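Local coordinates for protein hypothetical glycoside hydrolase (Parabacteroides distasonis, PDB 3TAW) that is of uncertain function but folds as a beta-propeller and is probably a carbohydrate-active enzyme of the glycoside hydrolase kind, at residues 206-211 / 243-248; 231-236 / 294-299; 238-243 / 301-306; 260-265 / 284-289. All coordinates share one frame; numbering follows the deposited sequence.

Contact 1 (206-211 / 243-248)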
loop_
_atom_site.group_PDB
_atom_site.type_symbol
_atom_site.label_atom_id
_atom_site.label_comp_id
_atom_site.label_asym_id
_atom_site.label_seq_id
_atom_site.Cartn_x
_atom_site.Cartn_y
_atom_site.Cartn_z
ATOM N N LYS A 206 -4.112 -5.843 -11.133
ATOM C CA LYS A 206 -4.280 -6.973 -12.041
ATOM C C LYS A 206 -2.957 -7.455 -12.661
ATOM O O LYS A 206 -2.872 -8.587 -13.102
ATOM C CB LYS A 206 -5.242 -6.605 -13.163
ATOM C CG LYS A 206 -6.655 -6.281 -12.698
ATOM C CD LYS A 206 -7.537 -5.834 -13.869
ATOM C CE LYS A 206 -9.032 -6.044 -13.621
ATOM N NZ LYS A 206 -9.462 -5.867 -12.196
ATOM N N ASN A 207 -1.988 -6.543 -12.763
ATOM C CA ASN A 207 -0.613 -6.822 -13.150
ATOM C C ASN A 207 0.257 -5.815 -12.407
ATOM O O ASN A 207 -0.258 -4.842 -11.867
ATOM C CB ASN A 207 -0.404 -6.609 -14.662
ATOM C CG ASN A 207 -1.319 -7.455 -15.506
ATOM O OD1 ASN A 207 -1.001 -8.605 -15.797
ATOM N ND2 ASN A 207 -2.464 -6.888 -15.924
ATOM N N VAL A 208 1.568 -6.036 -12.411
ATOM C CA VAL A 208 2.519 -5.045 -11.941
ATOM C C VAL A 208 2.969 -4.192 -13.146
ATOM O O VAL A 208 3.626 -4.674 -14.092
ATOM C CB VAL A 208 3.706 -5.706 -11.229
ATOM C CG1 VAL A 208 4.764 -4.659 -10.860
ATOM C CG2 VAL A 208 3.207 -6.446 -9.978
ATOM N N TYR A 209 2.565 -2.932 -13.113
ATOM C CA TYR A 209 2.904 -1.930 -14.105
ATOM C C TYR A 209 3.971 -1.007 -13.504
ATOM O O TYR A 209 4.416 -1.209 -12.368
ATOM C CB TYR A 209 1.652 -1.082 -14.421
ATOM C CG TYR A 209 0.424 -1.857 -14.841
ATOM C CD1 TYR A 209 0.332 -2.426 -16.100
ATOM C CD2 TYR A 209 -0.668 -2.002 -13.988
ATOM C CE1 TYR A 209 -0.808 -3.117 -16.492
ATOM C CE2 TYR A 209 -1.814 -2.693 -14.384
ATOM C CZ TYR A 209 -1.878 -3.249 -15.623
ATOM O OH TYR A 209 -3.021 -3.934 -16.041
ATOM N N ALA A 210 4.379 0.025 -14.242
ATOM C CA ALA A 210 5.290 1.011 -13.673
ATOM C C ALA A 210 5.030 2.407 -14.214
ATOM O O ALA A 210 4.246 2.564 -15.147
ATOM C CB ALA A 210 6.752 0.602 -13.916
ATOM N N ALA A 211 5.674 3.404 -13.601
ATOM C CA ALA A 211 5.572 4.777 -14.061
ATOM C C ALA A 211 6.762 5.564 -13.597
ATOM O O ALA A 211 7.385 5.235 -12.587
ATOM C CB ALA A 211 4.280 5.427 -13.551
ATOM N N GLN A 243 -4.310 -14.930 -9.550
ATOM C CA GLN A 243 -5.381 -14.052 -10.019
ATOM C C GLN A 243 -5.012 -12.581 -10.026
ATOM O O GLN A 243 -5.428 -11.847 -10.927
ATOM C CB GLN A 243 -6.675 -14.256 -9.219
ATOM C CG GLN A 243 -7.859 -13.527 -9.857
ATOM C CD GLN A 243 -9.168 -13.751 -9.114
ATOM O OE1 GLN A 243 -9.785 -12.802 -8.621
ATOM N NE2 GLN A 243 -9.594 -14.992 -9.035
ATOM N N LEU A 244 -4.277 -12.146 -9.003
ATOM C CA LEU A 244 -3.828 -10.744 -8.900
ATOM C C LEU A 244 -2.389 -10.686 -8.432
ATOM O O LEU A 244 -1.927 -11.572 -7.712
ATOM C CB LEU A 244 -4.697 -9.925 -7.928
ATOM C CG LEU A 244 -6.204 -9.839 -8.182
ATOM C CD1 LEU A 244 -6.891 -9.202 -6.956
ATOM C CD2 LEU A 244 -6.536 -9.105 -9.489
ATOM N N THR A 245 -1.702 -9.629 -8.864
ATOM C CA THR A 245 -0.353 -9.261 -8.383
ATOM C C THR A 245 -0.378 -7.763 -8.030
ATOM O O THR A 245 -0.163 -6.894 -8.888
ATOM C CB THR A 245 0.738 -9.512 -9.434
ATOM O OG1 THR A 245 0.384 -8.855 -10.655
ATOM C CG2 THR A 245 0.911 -11.012 -9.697
ATOM N N GLU A 246 -0.688 -7.471 -6.772
ATOM C CA GLU A 246 -1.013 -6.107 -6.358
ATOM C C GLU A 246 0.106 -5.523 -5.494
ATOM O O GLU A 246 0.443 -6.056 -4.414
ATOM C CB GLU A 246 -2.352 -6.069 -5.612
ATOM C CG GLU A 246 -2.791 -4.682 -5.221
ATOM C CD GLU A 246 -4.261 -4.585 -4.876
ATOM O OE1 GLU A 246 -4.865 -5.643 -4.578
ATOM O OE2 GLU A 246 -4.803 -3.457 -4.934
ATOM N N CYS A 247 0.676 -4.419 -5.962
ATOM C CA CYS A 247 1.812 -3.817 -5.294
ATOM C C CYS A 247 1.511 -3.516 -3.820
ATOM O O CYS A 247 0.391 -3.198 -3.458
ATOM C CB CYS A 247 2.238 -2.555 -6.025
ATOM S SG CYS A 247 2.887 -2.884 -7.659
ATOM N N GLY A 248 2.542 -3.657 -2.988
ATOM C CA GLY A 248 2.423 -3.515 -1.550
ATOM C C GLY A 248 3.030 -2.197 -1.078
ATOM O O GLY A 248 2.705 -1.126 -1.617
#
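Val208 and Thr245 meet at the seam between what are probably two adjacent blades of a beta-propeller. Their side chains cross at about a right angle. No hydrogen bond joins the two segments, so packing alone carries the contact. Val208 uses both of its methyls. With CG1 anti to the backbone N (chi1 174°), that methyl turns to Cys247 and sits 4.1 Å from SG. Val208 CG2 instead leans on the backbone of the other strand, 3.6 Å from Thr245 O. Thr245 OG1 lies between its own backbone N and carbonyl carbon. From there it rests against the main chain of the other segment, 3.4 Å from Asn207 CA. Beside it, Leu244 brings CD2 within 4.0 Å of Lys206 CA. The side chain of Asn207 leaves its backbone away from segment 243-248. Its ND2 donates to Tyr209 OH (3.0 Å), tilted 16° from the amide plane. Its CB sits over one face of the Tyr209 ring, near the rim, and its OD1 is hydrogen-bonded to Ser234 OG. Gln243 and Leu244 both face Lys265, forming a classic beta bulge where strand 244-254 begins. Strand 199-203 flanks the seam, with Tyr202 touching both Val208 and Cys247. Strand 257-265 borders the other segment and reaches Val208 through Leu260 and Thr245 through Tyr262.

Contact 2 (231-236 / 294-299)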
loop_
_atom_site.group_PDB
_atom_site.type_symbol
_atom_site.label_atom_id
_atom_site.label_comp_id
_atom_site.label_asym_id
_atom_site.label_seq_id
_atom_site.Cartn_x
_atom_site.Cartn_y
_atom_site.Cartn_z
ATOM N N LYS A 231 3.279 -4.522 -18.968
ATOM C CA LYS A 231 3.169 -5.443 -17.843
ATOM C C LYS A 231 4.540 -5.966 -17.455
ATOM O O LYS A 231 5.118 -6.776 -18.169
ATOM C CB LYS A 231 2.241 -6.603 -18.209
ATOM C CG LYS A 231 0.785 -6.185 -18.416
ATOM C CD LYS A 231 -0.008 -7.346 -19.024
ATOM C CE LYS A 231 -1.319 -6.884 -19.625
ATOM N NZ LYS A 231 -1.999 -8.019 -20.332
ATOM N N LEU A 232 5.080 -5.506 -16.325
ATOM C CA LEU A 232 6.389 -5.996 -15.855
ATOM C C LEU A 232 6.330 -7.453 -15.404
ATOM O O LEU A 232 7.254 -8.249 -15.657
ATOM C CB LEU A 232 6.896 -5.109 -14.703
ATOM C CG LEU A 232 7.583 -3.810 -15.137
ATOM C CD1 LEU A 232 6.700 -2.897 -15.952
ATOM C CD2 LEU A 232 8.117 -3.064 -13.884
ATOM N N PHE A 233 5.243 -7.803 -14.725
ATOM C CA PHE A 233 4.879 -9.191 -14.533
ATOM C C PHE A 233 3.392 -9.288 -14.229
ATOM O O PHE A 233 2.692 -8.262 -14.129
ATOM C CB PHE A 233 5.772 -9.953 -13.531
ATOM C CG PHE A 233 5.643 -9.551 -12.069
ATOM C CD1 PHE A 233 4.679 -10.121 -11.235
ATOM C CD2 PHE A 233 6.560 -8.677 -11.494
ATOM C CE1 PHE A 233 4.621 -9.804 -9.887
ATOM C CE2 PHE A 233 6.486 -8.348 -10.136
ATOM C CZ PHE A 233 5.524 -8.902 -9.334
ATOM N N SER A 234 2.907 -10.524 -14.200
ATOM C CA SER A 234 1.479 -10.775 -14.196
ATOM C C SER A 234 1.161 -11.988 -13.329
ATOM O O SER A 234 2.054 -12.785 -12.987
ATOM C CB SER A 234 1.006 -11.069 -15.625
ATOM O OG SER A 234 1.275 -10.015 -16.522
ATOM N N PRO A 235 -0.121 -12.156 -12.997
ATOM C CA PRO A 235 -0.539 -13.374 -12.334
ATOM C C PRO A 235 -0.173 -14.614 -13.139
ATOM O O PRO A 235 -0.116 -14.562 -14.350
ATOM C CB PRO A 235 -2.053 -13.212 -12.230
ATOM C CG PRO A 235 -2.263 -11.715 -12.249
ATOM C CD PRO A 235 -1.252 -11.230 -13.213
ATOM N N ARG A 236 0.111 -15.696 -12.442
ATOM C CA ARG A 236 0.688 -16.879 -13.067
ATOM C C ARG A 236 0.057 -18.171 -12.576
ATOM O O ARG A 236 -0.157 -18.375 -11.376
ATOM C CB ARG A 236 2.191 -16.900 -12.847
ATOM C CG ARG A 236 2.584 -16.781 -11.438
ATOM C CD ARG A 236 4.060 -16.817 -11.185
ATOM N NE ARG A 236 4.256 -16.620 -9.751
ATOM C CZ ARG A 236 5.399 -16.769 -9.082
ATOM N NH1 ARG A 236 6.540 -17.117 -9.699
ATOM N NH2 ARG A 236 5.391 -16.544 -7.772
ATOM N N THR A 294 12.696 -2.407 -15.082
ATOM C CA THR A 294 11.628 -3.256 -15.609
ATOM C C THR A 294 12.091 -4.719 -15.787
ATOM O O THR A 294 11.290 -5.593 -16.143
ATOM C CB THR A 294 11.091 -2.740 -16.967
ATOM O OG1 THR A 294 12.094 -2.805 -17.983
ATOM C CG2 THR A 294 10.537 -1.311 -16.830
ATOM N N LYS A 295 13.391 -4.959 -15.607
ATOM C CA LYS A 295 13.949 -6.295 -15.749
ATOM C C LYS A 295 13.752 -7.101 -14.460
ATOM O O LYS A 295 14.339 -6.795 -13.423
ATOM C CB LYS A 295 15.420 -6.235 -16.116
ATOM C CG LYS A 295 16.071 -7.617 -16.331
ATOM C CD LYS A 295 17.592 -7.502 -16.472
ATOM C CE LYS A 295 18.256 -8.861 -16.687
ATOM N NZ LYS A 295 19.746 -8.766 -16.860
ATOM N N LEU A 296 12.899 -8.119 -14.527
ATOM C CA LEU A 296 12.605 -8.954 -13.369
ATOM C C LEU A 296 13.705 -9.995 -13.238
ATOM O O LEU A 296 13.966 -10.767 -14.188
ATOM C CB LEU A 296 11.258 -9.631 -13.548
ATOM C CG LEU A 296 10.774 -10.533 -12.423
ATOM C CD1 LEU A 296 10.361 -9.702 -11.197
ATOM C CD2 LEU A 296 9.577 -11.372 -12.908
ATOM N N ILE A 297 14.374 -9.998 -12.080
ATOM C CA ILE A 297 15.481 -10.914 -11.830
ATOM C C ILE A 297 15.291 -11.826 -10.618
ATOM O O ILE A 297 16.172 -12.635 -10.277
ATOM C CB ILE A 297 16.805 -10.144 -11.669
ATOM C CG1 ILE A 297 16.737 -9.150 -10.513
ATOM C CG2 ILE A 297 17.176 -9.397 -12.964
ATOM C CD1 ILE A 297 18.128 -8.523 -10.227
ATOM N N GLY A 298 14.142 -11.707 -9.962
ATOM C CA GLY A 298 13.798 -12.610 -8.860
ATOM C C GLY A 298 12.321 -12.525 -8.541
ATOM O O GLY A 298 11.699 -11.500 -8.767
ATOM N N ARG A 299 11.776 -13.630 -8.037
ATOM C CA ARG A 299 10.365 -13.697 -7.612
ATOM C C ARG A 299 10.172 -14.918 -6.727
ATOM O O ARG A 299 10.568 -16.026 -7.115
ATOM C CB ARG A 299 9.478 -13.803 -8.845
ATOM C CG ARG A 299 7.990 -13.689 -8.623
ATOM C CD ARG A 299 7.295 -13.668 -9.976
ATOM N NE ARG A 299 5.846 -13.550 -9.897
ATOM C CZ ARG A 299 5.029 -13.454 -10.944
ATOM N NH1 ARG A 299 5.519 -13.468 -12.183
ATOM N NH2 ARG A 299 3.715 -13.330 -10.767
HETATM O O HOH W 1 9.652 -7.534 -16.752
HETATM O O HOH W 2 4.399 -12.955 -14.927
HETATM O O HOH W 3 9.075 -17.741 -8.513
#
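The guanidinium of Arg299 is sandwiched between Phe233 and Arg236. On one face Phe233 CD1 comes to 3.4 Å from Arg299 CZ, with ring and guanidinium planes 46° apart. On the opposite face Arg236 stacks nearly flat, planes at 13° and centres 3.8 Å apart. The two arginine chains are extended and run past each other in opposite directions. Asp241 makes a salt bridge to each, which probably offsets the like charges. At the guanidinium edge, Arg299 NH2 donates to Ser234 O (2.8 Å, nearly straight). A water accepts from both Arg299 NH1 and Ser234 N. Another joins Arg236 NH1 to Arg299 O. Leu296 CD1 packs 3.9 Å from Phe233 CD2, and Leu232 CD2 lies 3.9 Å from Thr294 CA. A third water bridges Leu232 O and Thr294 O. The contact ties the loop before strand 244-254 to strand 296-299. Phe233 also lies against Ala286 and Phe288 of strand 281-288 and meets Tyr262 of strand 257-265 edge-to-face.

Contact 3 (238-243 / 301-306)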
loop_
_atom_site.group_PDB
_atom_site.type_symbol
_atom_site.label_atom_id
_atom_site.label_comp_id
_atom_site.label_asym_id
_atom_site.label_seq_id
_atom_site.Cartn_x
_atom_site.Cartn_y
_atom_site.Cartn_z
ATOM N N GLY A 238 -0.632 -21.703 -11.261
ATOM C CA GLY A 238 0.014 -22.673 -10.369
ATOM C C GLY A 238 0.676 -22.103 -9.127
ATOM O O GLY A 238 1.206 -22.855 -8.301
ATOM N N TYR A 239 0.664 -20.781 -8.987
ATOM C CA TYR A 239 1.282 -20.123 -7.838
ATOM C C TYR A 239 0.236 -19.382 -7.042
ATOM O O TYR A 239 -0.886 -19.210 -7.495
ATOM C CB TYR A 239 2.378 -19.149 -8.290
ATOM C CG TYR A 239 3.559 -19.827 -8.958
ATOM C CD1 TYR A 239 3.515 -20.209 -10.308
ATOM C CD2 TYR A 239 4.719 -20.100 -8.251
ATOM C CE1 TYR A 239 4.611 -20.829 -10.911
ATOM C CE2 TYR A 239 5.802 -20.737 -8.839
ATOM C CZ TYR A 239 5.754 -21.081 -10.179
ATOM O OH TYR A 239 6.843 -21.707 -10.746
ATOM N N PHE A 240 0.625 -18.931 -5.857
ATOM C CA PHE A 240 -0.280 -18.195 -4.959
ATOM C C PHE A 240 -0.765 -16.887 -5.574
ATOM O O PHE A 240 -1.856 -16.412 -5.229
ATOM C CB PHE A 240 0.397 -17.908 -3.617
ATOM C CG PHE A 240 1.491 -16.886 -3.697
ATOM C CD1 PHE A 240 2.761 -17.252 -4.122
ATOM C CD2 PHE A 240 1.250 -15.561 -3.367
ATOM C CE1 PHE A 240 3.770 -16.316 -4.223
ATOM C CE2 PHE A 240 2.247 -14.610 -3.454
ATOM C CZ PHE A 240 3.518 -14.990 -3.910
ATOM N N ASP A 241 0.061 -16.292 -6.439
ATOM C CA ASP A 241 -0.294 -15.068 -7.148
ATOM C C ASP A 241 -0.775 -15.366 -8.564
ATOM O O ASP A 241 -0.140 -14.998 -9.535
ATOM C CB ASP A 241 0.876 -14.073 -7.135
ATOM C CG ASP A 241 2.171 -14.631 -7.741
ATOM O OD1 ASP A 241 2.361 -15.881 -7.848
ATOM O OD2 ASP A 241 3.049 -13.785 -8.081
ATOM N N SER A 242 -1.946 -15.991 -8.634
ATOM C CA SER A 242 -2.503 -16.561 -9.851
ATOM C C SER A 242 -3.725 -15.812 -10.368
ATOM O O SER A 242 -4.146 -16.041 -11.513
ATOM C CB SER A 242 -2.833 -18.048 -9.612
ATOM O OG SER A 242 -3.407 -18.280 -8.314
ATOM N N GLN A 243 -4.310 -14.930 -9.550
ATOM C CA GLN A 243 -5.381 -14.052 -10.019
ATOM C C GLN A 243 -5.012 -12.581 -10.026
ATOM O O GLN A 243 -5.428 -11.847 -10.927
ATOM C CB GLN A 243 -6.675 -14.256 -9.219
ATOM C CG GLN A 243 -7.859 -13.527 -9.857
ATOM C CD GLN A 243 -9.168 -13.751 -9.114
ATOM O OE1 GLN A 243 -9.785 -12.802 -8.621
ATOM N NE2 GLN A 243 -9.594 -14.992 -9.035
ATOM N N ASP A 301 8.700 -18.126 -5.114
ATOM C CA ASP A 301 7.777 -19.195 -5.526
ATOM C C ASP A 301 6.601 -19.358 -4.567
ATOM O O ASP A 301 5.531 -19.817 -4.961
ATOM C CB ASP A 301 8.487 -20.555 -5.511
ATOM C CG ASP A 301 9.499 -20.740 -6.611
ATOM O OD1 ASP A 301 9.409 -20.126 -7.689
ATOM O OD2 ASP A 301 10.377 -21.606 -6.389
ATOM N N LYS A 302 6.842 -19.062 -3.288
ATOM C CA LYS A 302 5.840 -19.214 -2.234
ATOM C C LYS A 302 5.784 -17.920 -1.424
ATOM O O LYS A 302 6.782 -17.196 -1.333
ATOM C CB LYS A 302 6.216 -20.358 -1.303
ATOM C CG LYS A 302 6.233 -21.728 -1.975
ATOM C CD LYS A 302 6.579 -22.819 -0.998
ATOM C CE LYS A 302 6.958 -24.077 -1.743
ATOM N NZ LYS A 302 7.118 -25.244 -0.829
ATOM N N PRO A 303 4.622 -17.629 -0.830
ATOM C CA PRO A 303 4.482 -16.371 -0.093
ATOM C C PRO A 303 5.350 -16.341 1.165
ATOM O O PRO A 303 5.626 -17.392 1.749
ATOM C CB PRO A 303 2.996 -16.339 0.273
ATOM C CG PRO A 303 2.539 -17.750 0.224
ATOM C CD PRO A 303 3.397 -18.441 -0.784
ATOM N N PHE A 304 5.789 -15.151 1.557
ATOM C CA PHE A 304 6.607 -14.985 2.763
ATOM C C PHE A 304 5.696 -14.674 3.952
ATOM O O PHE A 304 6.150 -14.694 5.076
ATOM C CB PHE A 304 7.674 -13.913 2.616
ATOM C CG PHE A 304 7.152 -12.513 2.631
ATOM C CD1 PHE A 304 6.666 -11.928 1.485
ATOM C CD2 PHE A 304 7.170 -11.763 3.788
ATOM C CE1 PHE A 304 6.170 -10.642 1.502
ATOM C CE2 PHE A 304 6.699 -10.465 3.812
ATOM C CZ PHE A 304 6.198 -9.898 2.659
ATOM N N LEU A 305 4.424 -14.407 3.683
ATOM C CA LEU A 305 3.423 -14.154 4.729
ATOM C C LEU A 305 2.081 -14.664 4.211
ATOM O O LEU A 305 1.742 -14.403 3.071
ATOM C CB LEU A 305 3.329 -12.664 5.020
ATOM C CG LEU A 305 2.596 -12.205 6.292
ATOM C CD1 LEU A 305 3.424 -12.521 7.546
ATOM C CD2 LEU A 305 2.304 -10.691 6.212
ATOM N N GLN A 306 1.330 -15.383 5.044
ATOM C CA GLN A 306 0.019 -15.902 4.645
ATOM C C GLN A 306 -0.954 -15.802 5.818
ATOM O O GLN A 306 -0.517 -15.735 6.971
ATOM C CB GLN A 306 0.128 -17.366 4.163
ATOM C CG GLN A 306 0.472 -18.368 5.257
ATOM C CD GLN A 306 0.403 -19.826 4.783
ATOM O OE1 GLN A 306 1.403 -20.523 4.822
ATOM N NE2 GLN A 306 -0.759 -20.273 4.333
HETATM O O HOH W 4 2.831 -20.518 -4.789
#
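The carbonyl oxygen of Asp301 is met by a water and by the edges of the Tyr239 and Phe240 rings. The water donates to Asp301 O (2.8 Å) and accepts from Phe240 N (2.9 Å), so it bridges the two backbones. Tyr239 CD2 lies 3.4 Å from the same oxygen, near the ring plane. The Tyr239 and Asp301 side chains run side by side, pointing the same way, with ring and carboxylate planes 41° apart. Phe240 has CG between its backbone N and carbonyl carbon (chi1 71°), which turns the ring onto Pro303. The proline CD sits over the ring face, 4.0 Å from the Phe240 centroid and 28° off the normal, a CH-pi contact. The opposite face has Asp241 OD1 over its rim. The turn is held from within by Ser242 OG, which donates to Tyr239 O (2.8 Å). Backbone hydrogen bonds from Ser242 and Gln243 to Lys265 fix the loop to strand 257-265, where Phe240 touches Tyr262. The arrangement is loop-to-loop packing at the protein surface. It joins the connection leading into strand 244-254 with the one leaving strand 296-299, the first and last strands of what is probably one propeller blade.

Contact 4 (260-265 / 284-289). With EDO (1,2-ethanediol), chain H.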
loop_
_atom_site.group_PDB
_atom_site.type_symbol
_atom_site.label_atom_id
_atom_site.label_comp_id
_atom_site.label_asym_id
_atom_site.label_seq_id
_atom_site.Cartn_x
_atom_site.Cartn_y
_atom_site.Cartn_z
ATOM N N LEU A 260 10.470 -5.545 -4.325
ATOM C CA LEU A 260 9.064 -5.165 -4.301
ATOM C C LEU A 260 8.257 -6.196 -3.536
ATOM O O LEU A 260 8.175 -7.344 -3.950
ATOM C CB LEU A 260 8.518 -5.027 -5.723
ATOM C CG LEU A 260 7.024 -4.742 -5.884
ATOM C CD1 LEU A 260 6.701 -3.313 -5.343
ATOM C CD2 LEU A 260 6.517 -4.959 -7.366
ATOM N N LEU A 261 7.688 -5.791 -2.402
ATOM C CA LEU A 261 6.717 -6.598 -1.700
ATOM C C LEU A 261 5.353 -6.374 -2.356
ATOM O O LEU A 261 4.961 -5.242 -2.646
ATOM C CB LEU A 261 6.661 -6.234 -0.212
ATOM C CG LEU A 261 7.677 -6.878 0.736
ATOM C CD1 LEU A 261 9.140 -6.582 0.343
ATOM C CD2 LEU A 261 7.467 -6.472 2.203
ATOM N N TYR A 262 4.640 -7.464 -2.601
ATOM C CA TYR A 262 3.339 -7.381 -3.271
ATOM C C TYR A 262 2.405 -8.452 -2.734
ATOM O O TYR A 262 2.821 -9.348 -1.987
ATOM C CB TYR A 262 3.530 -7.445 -4.792
ATOM C CG TYR A 262 3.887 -8.805 -5.341
ATOM C CD1 TYR A 262 5.220 -9.227 -5.418
ATOM C CD2 TYR A 262 2.902 -9.683 -5.799
ATOM C CE1 TYR A 262 5.544 -10.452 -5.913
ATOM C CE2 TYR A 262 3.230 -10.926 -6.310
ATOM C CZ TYR A 262 4.557 -11.308 -6.366
ATOM O OH TYR A 262 4.906 -12.529 -6.863
ATOM N N ASN A 263 1.145 -8.327 -3.111
ATOM C CA ASN A 263 0.053 -9.145 -2.639
ATOM C C ASN A 263 -0.521 -9.989 -3.768
ATOM O O ASN A 263 -0.949 -9.455 -4.792
ATOM C CB ASN A 263 -1.002 -8.215 -2.073
ATOM C CG ASN A 263 -0.459 -7.407 -0.899
ATOM O OD1 ASN A 263 -0.190 -7.980 0.159
ATOM N ND2 ASN A 263 -0.253 -6.090 -1.088
ATOM N N GLY A 264 -0.478 -11.294 -3.583
ATOM C CA GLY A 264 -0.973 -12.248 -4.576
ATOM C C GLY A 264 -2.315 -12.784 -4.187
ATOM O O GLY A 264 -2.479 -13.238 -3.060
ATOM N N LYS A 265 -3.274 -12.763 -5.107
ATOM C CA LYS A 265 -4.552 -13.410 -4.857
ATOM C C LYS A 265 -4.541 -14.787 -5.537
ATOM O O LYS A 265 -4.225 -14.887 -6.722
ATOM C CB LYS A 265 -5.708 -12.588 -5.396
ATOM C CG LYS A 265 -7.075 -13.250 -5.128
ATOM C CD LYS A 265 -8.251 -12.367 -5.556
ATOM C CE LYS A 265 -9.572 -13.114 -5.470
ATOM N NZ LYS A 265 -10.739 -12.230 -5.898
ATOM N N GLY A 284 3.961 -11.830 -1.513
ATOM C CA GLY A 284 5.165 -12.271 -2.222
ATOM C C GLY A 284 6.187 -11.154 -2.370
ATOM O O GLY A 284 6.002 -10.042 -1.880
ATOM N N GLN A 285 7.296 -11.467 -3.032
ATOM C CA GLN A 285 8.323 -10.468 -3.328
ATOM C C GLN A 285 8.912 -10.683 -4.694
ATOM O O GLN A 285 9.076 -11.809 -5.139
ATOM C CB GLN A 285 9.447 -10.458 -2.269
ATOM C CG GLN A 285 8.910 -10.165 -0.861
ATOM C CD GLN A 285 9.975 -9.992 0.172
ATOM O OE1 GLN A 285 11.133 -9.668 -0.142
ATOM N NE2 GLN A 285 9.584 -10.153 1.439
ATOM N N ALA A 286 9.194 -9.579 -5.370
ATOM C CA ALA A 286 9.905 -9.588 -6.637
ATOM C C ALA A 286 11.172 -8.758 -6.512
ATOM O O ALA A 286 11.276 -7.902 -5.635
ATOM C CB ALA A 286 9.030 -9.045 -7.753
ATOM N N LEU A 287 12.103 -8.993 -7.427
ATOM C CA LEU A 287 13.387 -8.315 -7.475
ATOM C C LEU A 287 13.606 -7.817 -8.889
ATOM O O LEU A 287 13.487 -8.589 -9.849
ATOM C CB LEU A 287 14.506 -9.280 -7.101
ATOM C CG LEU A 287 15.899 -8.695 -6.909
ATOM C CD1 LEU A 287 15.864 -7.812 -5.633
ATOM C CD2 LEU A 287 16.962 -9.809 -6.826
ATOM N N PHE A 288 13.920 -6.530 -9.029
ATOM C CA PHE A 288 14.228 -5.951 -10.327
ATOM C C PHE A 288 15.657 -5.441 -10.375
ATOM O O PHE A 288 16.268 -5.116 -9.352
ATOM C CB PHE A 288 13.283 -4.783 -10.640
ATOM C CG PHE A 288 11.849 -5.197 -10.822
ATOM C CD1 PHE A 288 11.389 -5.572 -12.054
ATOM C CD2 PHE A 288 10.970 -5.244 -9.737
ATOM C CE1 PHE A 288 10.069 -5.974 -12.224
ATOM C CE2 PHE A 288 9.643 -5.646 -9.915
ATOM C CZ PHE A 288 9.214 -6.012 -11.158
ATOM N N ASP A 289 16.199 -5.384 -11.573
ATOM C CA ASP A 289 17.553 -4.898 -11.765
ATOM C C ASP A 289 17.652 -3.382 -11.448
ATOM O O ASP A 289 16.743 -2.624 -11.747
ATOM C CB ASP A 289 17.979 -5.185 -13.188
ATOM C CG ASP A 289 19.393 -4.746 -13.471
ATOM O OD1 ASP A 289 20.318 -5.511 -13.096
ATOM O OD2 ASP A 289 19.547 -3.666 -14.098
HETATM C C1 EDO H . 21.458 -5.615 -9.164
HETATM O O1 EDO H . 20.646 -5.128 -10.228
HETATM C C2 EDO H . 21.792 -7.084 -9.361
HETATM O O2 EDO H . 22.420 -7.232 -10.644
HETATM O O HOH W 5 6.545 -13.780 -4.898
#
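A chi1 of 74° puts Tyr262 CG between its backbone N and carbonyl carbon, and this turns the ring across to the partner strand at Gly284. Gly284 CA sits over one ring face, toward the rim, 4.1 Å above the plane. The ring thus lies close against the backbone at Gly284. The Tyr262 ring edge faces Ala286 N, and CE1 lies 4.2 Å from Ala286 CB. Tyr262 OH is hydrogen-bonded to Asp241 and accepts from a water that also binds Gln285 N. Leu261 and Gln285 lie side by side on the other face of the sheet, with Leu261 CD1 3.5 Å from Gln285 CD. Gln285 NE2 is hydrogen-bonded to Leu14 O. The backbones form an antiparallel ladder. Leu260 and Ala286 are a hydrogen-bonded pair, with Leu260 N to Ala286 O and Ala286 N to Leu260 O both 2.8 Å. Tyr262 and Gly284 form the next such pair, and Leu261 with Gln285 is the non-hydrogen-bonded pair between. Leu260 CD2 meets the Phe288 ring edge, 4.1 Å from CE2. The two strands are the middle ones of their group of four. Strand 244-254 borders 257-265 on one side, and strand 296-299 borders 281-288 on the other, where Leu296 touches Ala286 and Phe288.

How the contacts relate
From the N terminus, contact 1 opens at 206-211 and closes a loop of about thirty residues when the chain reaches 243-248. Contacts 2 and 3 open inside that loop, at 231-236 and 238-243, and so both cross contact 1. They also cross each other, closing in turn at 294-299 and 301-306. Contact 4 opens after contact 1 has closed and lies within the spans of both contact 2 and contact 3. Residue Gln243 belongs to contacts 1 and 3. Contact 1 joins two neighbouring strand groups, contact 4 builds the centre of the second, and contacts 2 and 3 fasten the incoming loop to its last strand and the loop beyond.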